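Local coordinates for VP4 protein (Tellina virus 1, PDB 3P06), which is a birnaviral serine protease of family S50 that probably cleaves the viral polyprotein into its final products, at residues A[70-75]-A[109-114]; A[14-17]-A[22-25]; A[3-8]-A[35-40]; A[124-127]-A[132-135]; A[140-145]-A[151-156]. All coordinates share one frame; numbering follows the deposited sequence.

Contact 1 of 5, residues A[70-75]-A[109-114]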
loop_
_atom_site.group_PDB
_atom_site.type_symbol
_atom_site.label_atom_id
_atom_site.label_comp_id
_atom_site.label_asym_id
_atom_site.label_seq_id
_atom_site.Cartn_x
_atom_site.Cartn_y
_atom_site.Cartn_z
ATOM N N LEU A 70 -0.413 -13.010 7.918
ATOM C CA LEU A 70 -1.552 -12.235 7.438
ATOM C C LEU A 70 -2.697 -13.130 6.926
ATOM O O LEU A 70 -2.444 -14.162 6.312
ATOM C CB LEU A 70 -1.130 -11.212 6.344
ATOM C CG LEU A 70 -0.178 -10.131 6.815
ATOM C CD1 LEU A 70 0.495 -9.348 5.618
ATOM C CD2 LEU A 70 -0.930 -9.213 7.764
ATOM N N PRO A 71 -3.951 -12.708 7.169
ATOM C CA PRO A 71 -5.161 -13.451 6.713
ATOM C C PRO A 71 -5.473 -13.099 5.248
ATOM O O PRO A 71 -6.545 -12.620 4.944
ATOM C CB PRO A 71 -6.276 -12.959 7.672
ATOM C CG PRO A 71 -5.775 -11.606 8.148
ATOM C CD PRO A 71 -4.278 -11.472 7.912
ATOM N N ILE A 72 -4.493 -13.229 4.373
ATOM C CA ILE A 72 -4.670 -12.933 2.958
ATOM C C ILE A 72 -4.756 -14.320 2.286
ATOM O O ILE A 72 -3.856 -15.179 2.481
ATOM C CB ILE A 72 -3.462 -12.107 2.424
ATOM C CG1 ILE A 72 -3.494 -10.679 3.014
ATOM C CG2 ILE A 72 -3.398 -12.142 0.882
ATOM C CD1 ILE A 72 -2.266 -9.890 2.738
ATOM N N LYS A 73 -5.840 -14.542 1.526
ATOM C CA LYS A 73 -6.040 -15.854 0.855
ATOM C C LYS A 73 -5.667 -15.833 -0.621
ATOM O O LYS A 73 -5.319 -16.856 -1.151
ATOM C CB LYS A 73 -7.491 -16.352 1.049
ATOM C CG LYS A 73 -7.861 -16.240 2.518
ATOM C CD LYS A 73 -9.072 -17.002 2.886
ATOM C CE LYS A 73 -10.334 -16.235 2.569
ATOM N NZ LYS A 73 -11.456 -17.225 2.751
ATOM N N GLY A 74 -5.714 -14.680 -1.272
ATOM C CA GLY A 74 -5.393 -14.622 -2.696
ATOM C C GLY A 74 -3.971 -14.081 -2.958
ATOM O O GLY A 74 -3.106 -14.059 -2.035
ATOM N N ALA A 75 -3.709 -13.655 -4.192
ATOM C CA ALA A 75 -2.386 -13.088 -4.546
ATOM C C ALA A 75 -2.460 -11.572 -4.400
ATOM O O ALA A 75 -3.487 -10.974 -4.774
ATOM C CB ALA A 75 -1.980 -13.509 -5.969
ATOM N N ALA A 109 -6.822 -5.250 3.303
ATOM C CA ALA A 109 -8.020 -4.608 2.778
ATOM C C ALA A 109 -8.191 -4.902 1.273
ATOM O O ALA A 109 -9.308 -5.162 0.840
ATOM C CB ALA A 109 -8.046 -3.109 3.069
ATOM N N ALA A 110 -7.108 -4.944 0.495
ATOM C CA ALA A 110 -7.170 -5.237 -0.944
ATOM C C ALA A 110 -7.602 -6.705 -1.130
ATOM O O ALA A 110 -8.384 -7.024 -2.074
ATOM C CB ALA A 110 -5.864 -5.043 -1.613
ATOM N N ASP A 111 -7.125 -7.589 -0.247
ATOM C CA ASP A 111 -7.501 -9.040 -0.390
ATOM C C ASP A 111 -9.020 -9.338 -0.262
ATOM O O ASP A 111 -9.576 -10.234 -0.954
ATOM C CB ASP A 111 -6.758 -9.924 0.586
ATOM C CG ASP A 111 -6.890 -11.417 0.210
ATOM O OD1 ASP A 111 -6.443 -11.791 -0.917
ATOM O OD2 ASP A 111 -7.459 -12.197 1.014
ATOM N N THR A 112 -9.702 -8.583 0.599
ATOM C CA THR A 112 -11.148 -8.824 0.805
ATOM C C THR A 112 -11.989 -7.711 0.182
ATOM O O THR A 112 -13.165 -7.596 0.470
ATOM C CB THR A 112 -11.488 -9.001 2.311
ATOM O OG1 THR A 112 -10.950 -7.885 3.044
ATOM C CG2 THR A 112 -10.876 -10.350 2.860
ATOM N N LEU A 113 -11.385 -6.915 -0.688
ATOM C CA LEU A 113 -12.096 -5.930 -1.486
ATOM C C LEU A 113 -12.939 -6.632 -2.532
ATOM O O LEU A 113 -12.428 -7.403 -3.364
ATOM C CB LEU A 113 -11.105 -5.020 -2.180
ATOM C CG LEU A 113 -11.550 -3.741 -2.870
ATOM C CD1 LEU A 113 -12.330 -2.874 -1.912
ATOM C CD2 LEU A 113 -10.319 -3.021 -3.359
ATOM N N GLU A 114 -14.240 -6.411 -2.481
ATOM C CA GLU A 114 -15.113 -7.120 -3.425
ATOM C C GLU A 114 -15.699 -6.199 -4.475
ATOM O O GLU A 114 -16.433 -6.654 -5.350
ATOM C CB GLU A 114 -16.229 -7.881 -2.668
ATOM C CG GLU A 114 -15.685 -8.795 -1.566
ATOM C CD GLU A 114 -15.054 -10.082 -2.110
ATOM O OE1 GLU A 114 -14.259 -10.716 -1.376
ATOM O OE2 GLU A 114 -15.375 -10.481 -3.259
HETATM O O HOH W 1 -6.074 -10.973 -3.298
#
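A surface loop is held to the C-terminal end of helix 104-111 by the carboxylate of D111, which accepts two successive backbone N-H groups. The loop is the one that leads from helix 64-67 into strand 75-81 of the large mixed sheet. P71 is the centre of an inverse gamma turn at the start of this loop, closed by a weak bond from I72 N to L70 O. Beyond it, the two N-H groups turn to the carboxylate. K73 N donates to D111 OD2 at 2.9 Å, nearly straight at 166°, and comes from well above the carboxylate plane. G74 N donates to D111 OD1 at 3.0 Å; it meets the syn side, closer to the plane, and its bond is more bent. D111 reaches both donors because CG is anti to its backbone N (chi1 -166°). The two bonds limit rotation of the carboxylate. I72 packs obliquely beside it, with CG2 3.6 Å from D111 OD1. I72 O accepts a bond from T49 OG1, while L70 and P71 rest on C108 of the same helix as D111. One water extends the link toward strand 75-81: it donates to D111 OD1 and, at 3.0 Å, to A75 O.

Contact 2 of 5, residues A[14-17]-A[22-25]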
loop_
_atom_site.group_PDB
_atom_site.type_symbol
_atom_site.label_atom_id
_atom_site.label_comp_id
_atom_site.label_asym_id
_atom_site.label_seq_id
_atom_site.Cartn_x
_atom_site.Cartn_y
_atom_site.Cartn_z
ATOM N N VAL A 14 4.107 5.838 1.328
ATOM C CA VAL A 14 5.463 5.513 1.750
ATOM C C VAL A 14 6.275 6.779 1.872
ATOM O O VAL A 14 5.971 7.785 1.244
ATOM C CB VAL A 14 6.206 4.519 0.765
ATOM C CG1 VAL A 14 5.446 3.242 0.707
ATOM C CG2 VAL A 14 6.395 5.186 -0.695
ATOM N N LEU A 15 7.320 6.718 2.679
ATOM C CA LEU A 15 8.259 7.819 2.846
ATOM C C LEU A 15 9.650 7.407 2.389
ATOM O O LEU A 15 10.000 6.251 2.548
ATOM C CB LEU A 15 8.325 8.226 4.318
ATOM C CG LEU A 15 6.993 8.666 4.946
ATOM C CD1 LEU A 15 7.314 9.011 6.421
ATOM C CD2 LEU A 15 6.403 9.869 4.251
HETATM N N MSE A 16 10.425 8.342 1.824
HETATM C CA MSE A 16 11.740 8.087 1.248
HETATM C C MSE A 16 12.692 9.119 1.748
HETATM O O MSE A 16 12.358 10.316 1.773
HETATM C CB MSE A 16 11.738 8.116 -0.284
HETATM C CG MSE A 16 11.054 6.870 -0.848
HETATM SE SE MSE A 16 10.266 6.972 -2.659
HETATM C CE MSE A 16 8.932 8.385 -2.287
ATOM N N ASP A 17 13.878 8.657 2.136
ATOM C CA ASP A 17 14.959 9.525 2.571
ATOM C C ASP A 17 16.032 9.686 1.467
ATOM O O ASP A 17 16.666 8.719 1.059
ATOM C CB ASP A 17 15.597 8.925 3.807
ATOM C CG ASP A 17 16.171 9.951 4.708
ATOM O OD1 ASP A 17 16.835 10.923 4.220
ATOM O OD2 ASP A 17 15.958 9.786 5.943
ATOM N N ILE A 22 12.930 14.433 3.347
ATOM C CA ILE A 22 12.064 13.261 3.396
ATOM C C ILE A 22 11.032 13.565 2.359
ATOM O O ILE A 22 10.508 14.672 2.363
ATOM C CB ILE A 22 11.303 13.047 4.739
ATOM C CG1 ILE A 22 12.221 13.000 5.962
ATOM C CG2 ILE A 22 10.507 11.708 4.663
ATOM C CD1 ILE A 22 13.153 11.791 6.007
ATOM N N SER A 23 10.802 12.654 1.435
ATOM C CA SER A 23 9.711 12.861 0.517
ATOM C C SER A 23 8.733 11.700 0.635
ATOM O O SER A 23 8.986 10.728 1.373
ATOM C CB SER A 23 10.257 13.093 -0.895
ATOM O OG SER A 23 10.928 11.916 -1.323
ATOM N N GLY A 24 7.592 11.841 -0.020
ATOM C CA GLY A 24 6.500 10.912 0.109
ATOM C C GLY A 24 6.158 10.320 -1.257
ATOM O O GLY A 24 6.432 10.944 -2.267
ATOM N N GLY A 25 5.648 9.085 -1.265
ATOM C CA GLY A 25 5.097 8.478 -2.461
ATOM C C GLY A 25 4.012 7.448 -2.115
ATOM O O GLY A 25 3.501 7.424 -0.994
#
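V14 and G25 exchange two backbone hydrogen bonds, and M16 and S23 exchange two more. These hydrogen-bonded pairs alternate with the non-hydrogen-bonded pairs L15-G24 and D17-I22. V14 N donates to G25 O at 2.9 Å from above the carbonyl plane. In return, G25 N reaches V14 O at 2.8 Å. M16 N to S23 O is equally short, and S23 N meets M16 O almost head-on to the carbonyl. Three of these acceptors also receive a CA-H contact: V14 O from G24, S23 O from L15 and M16 O from I22. L15, in a non-hydrogen-bonded pair here, bonds through its backbone with Q193 on the next strand. G24 O is hydrogen-bonded to a glycerol, probably from the crystallisation liquor. On the face of V14 and M16, the selenomethionine M16 bends at chi3 (-62°), which brings CE back over the partner strand to 3.5 Å from G25 N. The glycine leaves room for this methyl. On the other face, I22 CG2 lies 4.1 Å from L15 CB, and I22 CD1 lies against the carboxylate of D17. L15 also packs on K141, the predicted active-site lysine. The arrangement is a twisted antiparallel beta hairpin, strands 9-18 and 21-31, within the mixed sheet of the protease.

Contact 3 of 5, residues A[3-8]-A[35-40]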
loop_
_atom_site.group_PDB
_atom_site.type_symbol
_atom_site.label_atom_id
_atom_site.label_comp_id
_atom_site.label_asym_id
_atom_site.label_seq_id
_atom_site.Cartn_x
_atom_site.Cartn_y
_atom_site.Cartn_z
ATOM N N VAL A 3 4.467 1.695 -16.915
ATOM C CA VAL A 3 3.418 0.934 -17.547
ATOM C C VAL A 3 2.094 1.315 -16.871
ATOM O O VAL A 3 2.028 1.434 -15.627
ATOM C CB VAL A 3 3.745 -0.571 -17.394
ATOM C CG1 VAL A 3 2.662 -1.474 -18.051
ATOM C CG2 VAL A 3 5.080 -0.873 -18.127
ATOM N N GLU A 4 1.034 1.501 -17.661
ATOM C CA GLU A 4 -0.275 1.726 -17.106
ATOM C C GLU A 4 -1.049 0.408 -17.099
ATOM O O GLU A 4 -1.186 -0.224 -18.147
ATOM C CB GLU A 4 -1.086 2.706 -17.938
ATOM C CG GLU A 4 -2.410 3.051 -17.231
ATOM C CD GLU A 4 -3.655 2.901 -18.117
ATOM O OE1 GLU A 4 -4.394 3.913 -18.221
ATOM O OE2 GLU A 4 -3.929 1.788 -18.693
ATOM N N LEU A 5 -1.628 0.034 -15.960
ATOM C CA LEU A 5 -2.249 -1.289 -15.813
ATOM C C LEU A 5 -3.669 -1.101 -15.308
ATOM O O LEU A 5 -3.928 -0.220 -14.473
ATOM C CB LEU A 5 -1.450 -2.151 -14.786
ATOM C CG LEU A 5 0.067 -2.238 -14.969
ATOM C CD1 LEU A 5 0.686 -2.950 -13.814
ATOM C CD2 LEU A 5 0.389 -2.991 -16.314
ATOM N N SER A 6 -4.612 -1.907 -15.818
ATOM C CA SER A 6 -5.938 -2.043 -15.205
ATOM C C SER A 6 -5.705 -2.782 -13.932
ATOM O O SER A 6 -5.102 -3.817 -13.962
ATOM C CB SER A 6 -6.828 -2.990 -16.028
ATOM O OG SER A 6 -7.130 -2.355 -17.217
ATOM N N ALA A 7 -6.213 -2.329 -12.824
ATOM C CA ALA A 7 -5.837 -2.944 -11.548
ATOM C C ALA A 7 -6.759 -2.417 -10.527
ATOM O O ALA A 7 -7.205 -1.257 -10.588
ATOM C CB ALA A 7 -4.405 -2.512 -11.146
ATOM N N VAL A 8 -6.993 -3.252 -9.547
ATOM C CA VAL A 8 -7.797 -2.859 -8.415
ATOM C C VAL A 8 -6.982 -3.245 -7.170
ATOM O O VAL A 8 -6.333 -4.286 -7.164
ATOM C CB VAL A 8 -9.188 -3.548 -8.514
ATOM C CG1 VAL A 8 -9.941 -3.532 -7.185
ATOM C CG2 VAL A 8 -10.029 -2.834 -9.627
ATOM N N SER A 35 3.893 -9.833 -10.507
ATOM C CA SER A 35 5.352 -9.836 -10.222
ATOM C C SER A 35 6.185 -9.561 -11.480
ATOM O O SER A 35 7.345 -9.188 -11.385
ATOM C CB SER A 35 5.779 -11.175 -9.685
ATOM O OG SER A 35 5.390 -12.207 -10.628
ATOM N N GLU A 36 5.589 -9.707 -12.671
ATOM C CA GLU A 36 6.325 -9.403 -13.878
ATOM C C GLU A 36 6.536 -7.872 -14.028
ATOM O O GLU A 36 7.322 -7.437 -14.843
ATOM C CB GLU A 36 5.613 -10.011 -15.097
ATOM C CG GLU A 36 4.298 -9.239 -15.475
ATOM C CD GLU A 36 2.992 -9.713 -14.668
ATOM O OE1 GLU A 36 3.076 -10.575 -13.693
ATOM O OE2 GLU A 36 1.871 -9.190 -15.049
ATOM N N HIS A 37 5.840 -7.055 -13.244
ATOM C CA HIS A 37 6.041 -5.609 -13.293
ATOM C C HIS A 37 7.004 -5.082 -12.215
ATOM O O HIS A 37 7.327 -3.877 -12.166
ATOM C CB HIS A 37 4.687 -4.907 -13.234
ATOM C CG HIS A 37 3.809 -5.288 -14.386
ATOM N ND1 HIS A 37 4.101 -4.916 -15.683
ATOM C CD2 HIS A 37 2.730 -6.111 -14.461
ATOM C CE1 HIS A 37 3.189 -5.416 -16.505
ATOM N NE2 HIS A 37 2.337 -6.136 -15.787
ATOM N N ILE A 38 7.532 -5.993 -11.397
ATOM C CA ILE A 38 8.543 -5.602 -10.396
ATOM C C ILE A 38 9.851 -5.313 -11.123
ATOM O O ILE A 38 10.383 -6.167 -11.811
ATOM C CB ILE A 38 8.727 -6.673 -9.320
ATOM C CG1 ILE A 38 7.399 -6.904 -8.596
ATOM C CG2 ILE A 38 9.951 -6.306 -8.386
ATOM C CD1 ILE A 38 7.347 -8.258 -7.826
ATOM N N LYS A 39 10.366 -4.093 -11.037
ATOM C CA LYS A 39 11.648 -3.803 -11.738
ATOM C C LYS A 39 12.801 -3.424 -10.777
ATOM O O LYS A 39 13.845 -2.959 -11.215
ATOM C CB LYS A 39 11.455 -2.762 -12.837
ATOM C CG LYS A 39 10.535 -3.267 -14.000
ATOM C CD LYS A 39 10.795 -2.550 -15.324
ATOM C CE LYS A 39 9.697 -2.855 -16.302
ATOM N NZ LYS A 39 9.837 -4.272 -16.692
ATOM N N ASN A 40 12.634 -3.659 -9.471
ATOM C CA ASN A 40 13.747 -3.477 -8.546
ATOM C C ASN A 40 14.164 -4.906 -8.115
ATOM O O ASN A 40 13.351 -5.623 -7.537
ATOM C CB ASN A 40 13.395 -2.566 -7.361
ATOM C CG ASN A 40 14.612 -2.313 -6.434
ATOM O OD1 ASN A 40 15.482 -3.166 -6.284
ATOM N ND2 ASN A 40 14.694 -1.136 -5.882
#
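L5 lays its two methyls over one face of the H37 imidazole. The leucine belongs to strand 2-6, and the histidine to the short 3-10 turn 35-37. L5 CB points toward this turn. Chi1 of -50° sets CG anti to the carbonyl carbon and sends the branch point to the ring. There the methyls divide the work. CD1 lies above the CG-CD2 side, 3.8 Å from H37 CD2. CD2 sits over the CE1-NE2 bond, 3.7 Å from H37 CE1. This CD2 makes a CH-pi contact, 4.0 Å from the ring centroid and 24° off the normal. V3 adds CG1, which approaches H37 CE1 obliquely at 4.3 Å. The opposite ring face is met by CG of E36, its neighbour in the turn, so the imidazole lies between two aliphatic groups. H37 NE2 is hydrogen-bonded to a bound glycerol. Behind L5 the strand is paired with 88-92, and L5 also packs on V91 and L34. The turn is itself held by Q95, whose side chain bonds to H37 O and K39 N. This is a CH-pi contact at the protein surface, where a loop between strands 21-31 and 45-48 folds against an outermost strand of the four-stranded antiparallel sheet.

Contact 4 of 5, residues A[124-127]-A[132-135]. With SO4 (sulfate ion), chain B.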
loop_
_atom_site.group_PDB
_atom_site.type_symbol
_atom_site.label_atom_id
_atom_site.label_comp_id
_atom_site.label_asym_id
_atom_site.label_seq_id
_atom_site.Cartn_x
_atom_site.Cartn_y
_atom_site.Cartn_z
ATOM N N THR A 124 -2.685 2.951 5.946
ATOM C CA THR A 124 -1.337 2.605 6.452
ATOM C C THR A 124 -1.469 1.827 7.762
ATOM O O THR A 124 -2.320 2.164 8.611
ATOM C CB THR A 124 -0.396 3.908 6.655
ATOM O OG1 THR A 124 0.972 3.530 6.923
ATOM C CG2 THR A 124 -0.846 4.743 7.823
ATOM N N GLY A 125 -0.563 0.867 7.968
ATOM C CA GLY A 125 -0.390 0.239 9.264
ATOM C C GLY A 125 0.027 -1.219 9.129
ATOM O O GLY A 125 -0.222 -1.848 8.105
ATOM N N ALA A 126 0.657 -1.743 10.173
ATOM C CA ALA A 126 1.078 -3.110 10.248
ATOM C C ALA A 126 -0.096 -3.875 10.857
ATOM O O ALA A 126 -0.954 -3.278 11.502
ATOM C CB ALA A 126 2.325 -3.224 11.136
ATOM N N VAL A 127 -0.150 -5.180 10.649
ATOM C CA VAL A 127 -1.289 -5.976 11.140
ATOM C C VAL A 127 -0.755 -7.067 12.009
ATOM O O VAL A 127 0.234 -7.715 11.659
ATOM C CB VAL A 127 -2.181 -6.561 9.981
ATOM C CG1 VAL A 127 -3.350 -7.497 10.515
ATOM C CG2 VAL A 127 -2.740 -5.415 9.092
ATOM N N LEU A 132 -4.853 -3.587 13.631
ATOM C CA LEU A 132 -3.797 -2.704 13.212
ATOM C C LEU A 132 -2.962 -2.407 14.431
ATOM O O LEU A 132 -3.506 -2.098 15.483
ATOM C CB LEU A 132 -4.388 -1.421 12.661
ATOM C CG LEU A 132 -4.682 -1.476 11.171
ATOM C CD1 LEU A 132 -5.892 -2.350 10.900
ATOM C CD2 LEU A 132 -4.899 -0.058 10.596
ATOM N N SER A 133 -1.641 -2.488 14.294
ATOM C CA SER A 133 -0.740 -2.032 15.346
ATOM C C SER A 133 -0.953 -0.571 15.700
ATOM O O SER A 133 -1.491 0.176 14.893
ATOM C CB SER A 133 0.694 -2.186 14.879
ATOM O OG SER A 133 1.003 -3.548 14.822
ATOM N N PRO A 134 -0.470 -0.127 16.879
ATOM C CA PRO A 134 -0.533 1.354 16.981
ATOM C C PRO A 134 0.326 2.055 15.899
ATOM O O PRO A 134 1.317 1.537 15.405
ATOM C CB PRO A 134 -0.061 1.653 18.398
ATOM C CG PRO A 134 0.387 0.325 18.969
ATOM C CD PRO A 134 -0.206 -0.772 18.174
ATOM N N ASN A 135 -0.091 3.213 15.487
ATOM C CA ASN A 135 0.558 3.815 14.373
ATOM C C ASN A 135 1.742 4.696 14.801
ATOM O O ASN A 135 1.709 5.275 15.879
ATOM C CB ASN A 135 -0.466 4.671 13.726
ATOM C CG ASN A 135 0.107 5.511 12.696
ATOM O OD1 ASN A 135 0.531 6.658 12.966
ATOM N ND2 ASN A 135 0.171 4.953 11.470
HETATM S S SO4 B . 2.669 3.711 10.098
HETATM O O1 SO4 B . 1.586 2.777 9.920
HETATM O O2 SO4 B . 2.124 5.058 9.927
HETATM O O3 SO4 B . 3.164 3.533 11.446
HETATM O O4 SO4 B . 3.814 3.528 9.242
HETATM O O HOH W 2 -2.002 2.399 11.373
HETATM O O HOH W 3 -0.578 0.400 12.419
#
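A126 and S133 face each other across a tight chain reversal, with A126 CB 3.9 Å from S133 OG. S133 CB points toward the partner segment. Its backbone N donates to A126 O at 3.0 Å, from above the carbonyl plane, and L132 CA adds a CA-H contact to the same oxygen. L132 and V127 form a non-hydrogen-bonded antiparallel pair with their side chains on one face. L132 CD2 reaches to 3.9 Å from T124 O. This methyl packs close to G125, whose backbone conformation would push any CB against the preceding carbonyl O. At the other end, T124 and N135 are turned to a bound sulfate, probably from the crystallisation liquor. Chi1 of 171° swings N135 CG to the side opposite N, which carries ND2 across to T124 CG2, 3.8 Å away. T124 OG1 is hydrogen-bonded to K141 NZ, of the predicted catalytic lysine; whether its proton goes to sulfate O1, 3.2 Å from OG1, is not settled. N135 OD1 receives A138 N at the start of helix 138-149. One water donates to T124 O, and another to S133 O. The segments lie among helix 104-111, which A126 and V127 touch, helix 166-173, which V127 and L132 touch, and strand 153-155 beside T124 and N135.

Contact 5 of 5, residues A[140-145]-A[151-156]. With SO4 (sulfate ion), chain B.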
loop_
_atom_site.group_PDB
_atom_site.type_symbol
_atom_site.label_atom_id
_atom_site.label_comp_id
_atom_site.label_asym_id
_atom_site.label_seq_id
_atom_site.Cartn_x
_atom_site.Cartn_y
_atom_site.Cartn_z
ATOM N N GLN A 140 3.231 12.276 9.500
ATOM C CA GLN A 140 4.176 12.476 8.397
ATOM C C GLN A 140 3.637 11.998 7.028
ATOM O O GLN A 140 3.929 12.649 6.012
ATOM C CB GLN A 140 5.511 11.797 8.669
ATOM C CG GLN A 140 6.198 12.291 9.894
ATOM C CD GLN A 140 7.160 13.402 9.579
ATOM O OE1 GLN A 140 6.903 14.259 8.708
ATOM N NE2 GLN A 140 8.295 13.413 10.301
ATOM N N LYS A 141 2.851 10.905 7.017
ATOM C CA LYS A 141 2.237 10.404 5.756
ATOM C C LYS A 141 1.107 11.320 5.313
ATOM O O LYS A 141 0.893 11.535 4.111
ATOM C CB LYS A 141 1.857 8.912 5.826
ATOM C CG LYS A 141 3.144 8.068 5.943
ATOM C CD LYS A 141 2.935 6.717 6.588
ATOM C CE LYS A 141 4.159 5.841 6.240
ATOM N NZ LYS A 141 3.715 4.586 6.861
ATOM N N GLN A 142 0.403 11.891 6.284
ATOM C CA GLN A 142 -0.572 12.927 5.990
ATOM C C GLN A 142 0.133 14.105 5.326
ATOM O O GLN A 142 -0.303 14.584 4.267
ATOM C CB GLN A 142 -1.352 13.418 7.264
ATOM C CG GLN A 142 -2.432 12.422 7.769
ATOM C CD GLN A 142 -3.720 12.437 6.923
ATOM O OE1 GLN A 142 -3.684 12.648 5.700
ATOM N NE2 GLN A 142 -4.828 12.159 7.555
ATOM N N LEU A 143 1.214 14.572 5.953
ATOM C CA LEU A 143 1.893 15.787 5.482
ATOM C C LEU A 143 2.545 15.640 4.149
ATOM O O LEU A 143 2.564 16.587 3.360
ATOM C CB LEU A 143 3.032 16.215 6.473
ATOM C CG LEU A 143 2.568 16.878 7.724
ATOM C CD1 LEU A 143 3.728 16.910 8.754
ATOM C CD2 LEU A 143 2.141 18.265 7.409
ATOM N N LEU A 144 3.153 14.489 3.899
ATOM C CA LEU A 144 3.995 14.338 2.719
ATOM C C LEU A 144 3.325 13.575 1.611
ATOM O O LEU A 144 3.831 13.563 0.499
ATOM C CB LEU A 144 5.303 13.605 3.075
ATOM C CG LEU A 144 6.214 14.436 4.045
ATOM C CD1 LEU A 144 7.333 13.575 4.667
ATOM C CD2 LEU A 144 6.732 15.733 3.401
ATOM N N VAL A 145 2.222 12.887 1.894
ATOM C CA VAL A 145 1.600 12.144 0.817
ATOM C C VAL A 145 0.135 12.464 0.634
ATOM O O VAL A 145 -0.282 12.908 -0.464
ATOM C CB VAL A 145 1.739 10.574 1.018
ATOM C CG1 VAL A 145 1.124 9.842 -0.182
ATOM C CG2 VAL A 145 3.194 10.184 1.187
ATOM N N ILE A 151 -6.238 13.231 -0.851
ATOM C CA ILE A 151 -6.989 12.005 -0.619
ATOM C C ILE A 151 -6.953 11.697 0.884
ATOM O O ILE A 151 -6.009 12.052 1.550
ATOM C CB ILE A 151 -6.418 10.848 -1.463
ATOM C CG1 ILE A 151 -7.210 9.537 -1.311
ATOM C CG2 ILE A 151 -4.852 10.587 -1.107
ATOM C CD1 ILE A 151 -6.773 8.405 -2.421
ATOM N N GLY A 152 -8.001 11.102 1.422
ATOM C CA GLY A 152 -8.025 10.666 2.841
ATOM C C GLY A 152 -7.050 9.522 3.189
ATOM O O GLY A 152 -6.663 8.692 2.340
ATOM N N LEU A 153 -6.713 9.429 4.479
ATOM C CA LEU A 153 -5.848 8.347 4.914
ATOM C C LEU A 153 -6.522 7.664 6.100
ATOM O O LEU A 153 -6.977 8.362 6.995
ATOM C CB LEU A 153 -4.546 8.945 5.387
ATOM C CG LEU A 153 -3.569 7.913 6.011
ATOM C CD1 LEU A 153 -3.045 6.860 5.009
ATOM C CD2 LEU A 153 -2.366 8.584 6.695
ATOM N N ALA A 154 -6.562 6.325 6.100
ATOM C CA ALA A 154 -7.043 5.541 7.229
ATOM C C ALA A 154 -5.842 4.972 7.929
ATOM O O ALA A 154 -4.883 4.535 7.270
ATOM C CB ALA A 154 -7.946 4.409 6.786
ATOM N N ALA A 155 -5.879 4.972 9.266
ATOM C CA ALA A 155 -4.722 4.463 10.064
ATOM C C ALA A 155 -5.231 4.282 11.470
ATOM O O ALA A 155 -6.291 4.816 11.800
ATOM C CB ALA A 155 -3.503 5.498 10.109
ATOM N N ASN A 156 -4.449 3.589 12.312
ATOM C CA ASN A 156 -4.795 3.491 13.718
ATOM C C ASN A 156 -4.250 4.740 14.435
ATOM O O ASN A 156 -3.275 4.676 15.179
ATOM C CB ASN A 156 -4.224 2.207 14.303
ATOM C CG ASN A 156 -4.662 1.986 15.760
ATOM O OD1 ASN A 156 -5.319 2.859 16.362
ATOM N ND2 ASN A 156 -4.330 0.823 16.306
HETATM S S SO4 B . 2.669 3.711 10.098
HETATM O O1 SO4 B . 1.586 2.777 9.920
HETATM O O2 SO4 B . 2.124 5.058 9.927
HETATM O O3 SO4 B . 3.164 3.533 11.446
HETATM O O4 SO4 B . 3.814 3.528 9.242
HETATM O O HOH W 4 -5.638 13.185 4.025
HETATM O O HOH W 5 -7.541 11.814 6.118
#
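Q142 folds back at chi2 (-77°), which lays its carboxamide over L153, while the chi1 of L153 (174°) puts CG trans to N and its CB points toward the helix. This is helix-on-sheet packing: helix 138-149 lies against strand 153-155, the middle strand of a three-stranded parallel sheet. Q142 OE1 is 3.8 Å from L153 CB, and Q142 CG is 4.0 Å from L153 CD2. K141 CB also approaches L153 CD2, at 4.3 Å. Beyond CB the lysine diverges. Its extended chain runs away from the strand, so that NZ bonds to T124 OG1 and donates to sulfate O4, 2.6 Å from NZ. K141 is the predicted active-site lysine, and it packs on S102, the predicted nucleophile. The sulfate, probably from the crystallisation liquor, thus lies at the predicted active-site lysine. L153 also packs on M122 of the neighbouring strand and on P13 of strand 9-18. The polar end of Q142 is well supplied. NE2 donates to R159 O and to a water that also accepts from L153 N. Q142 OE1 accepts a second water at 2.6 Å, and the same water donates to I151 O at 2.7 Å.

From the N terminus, contact 3 closes a long loop between strand 2-6 and the turn at 35-40. Contact 2, the hairpin of strands 9-18 and 21-31, is nested inside that loop. The next loop is closed by contact 1, which ties the approach to strand 75-81 to helix 104-111. Two short closures follow in series: contact 4 joins the arms of the 127-128/131-132 turn, and contact 5 joins helix 138-149 to strand 153-155. No contacts cross. Contact 1 touches contact 3 through L113 and V8, and contact 4 through L70 and V127. Contact 5 packs on contact 2 through V145 and L144. Contacts 4 and 5 share the sulfate and join at T124, which meets K141 and A154.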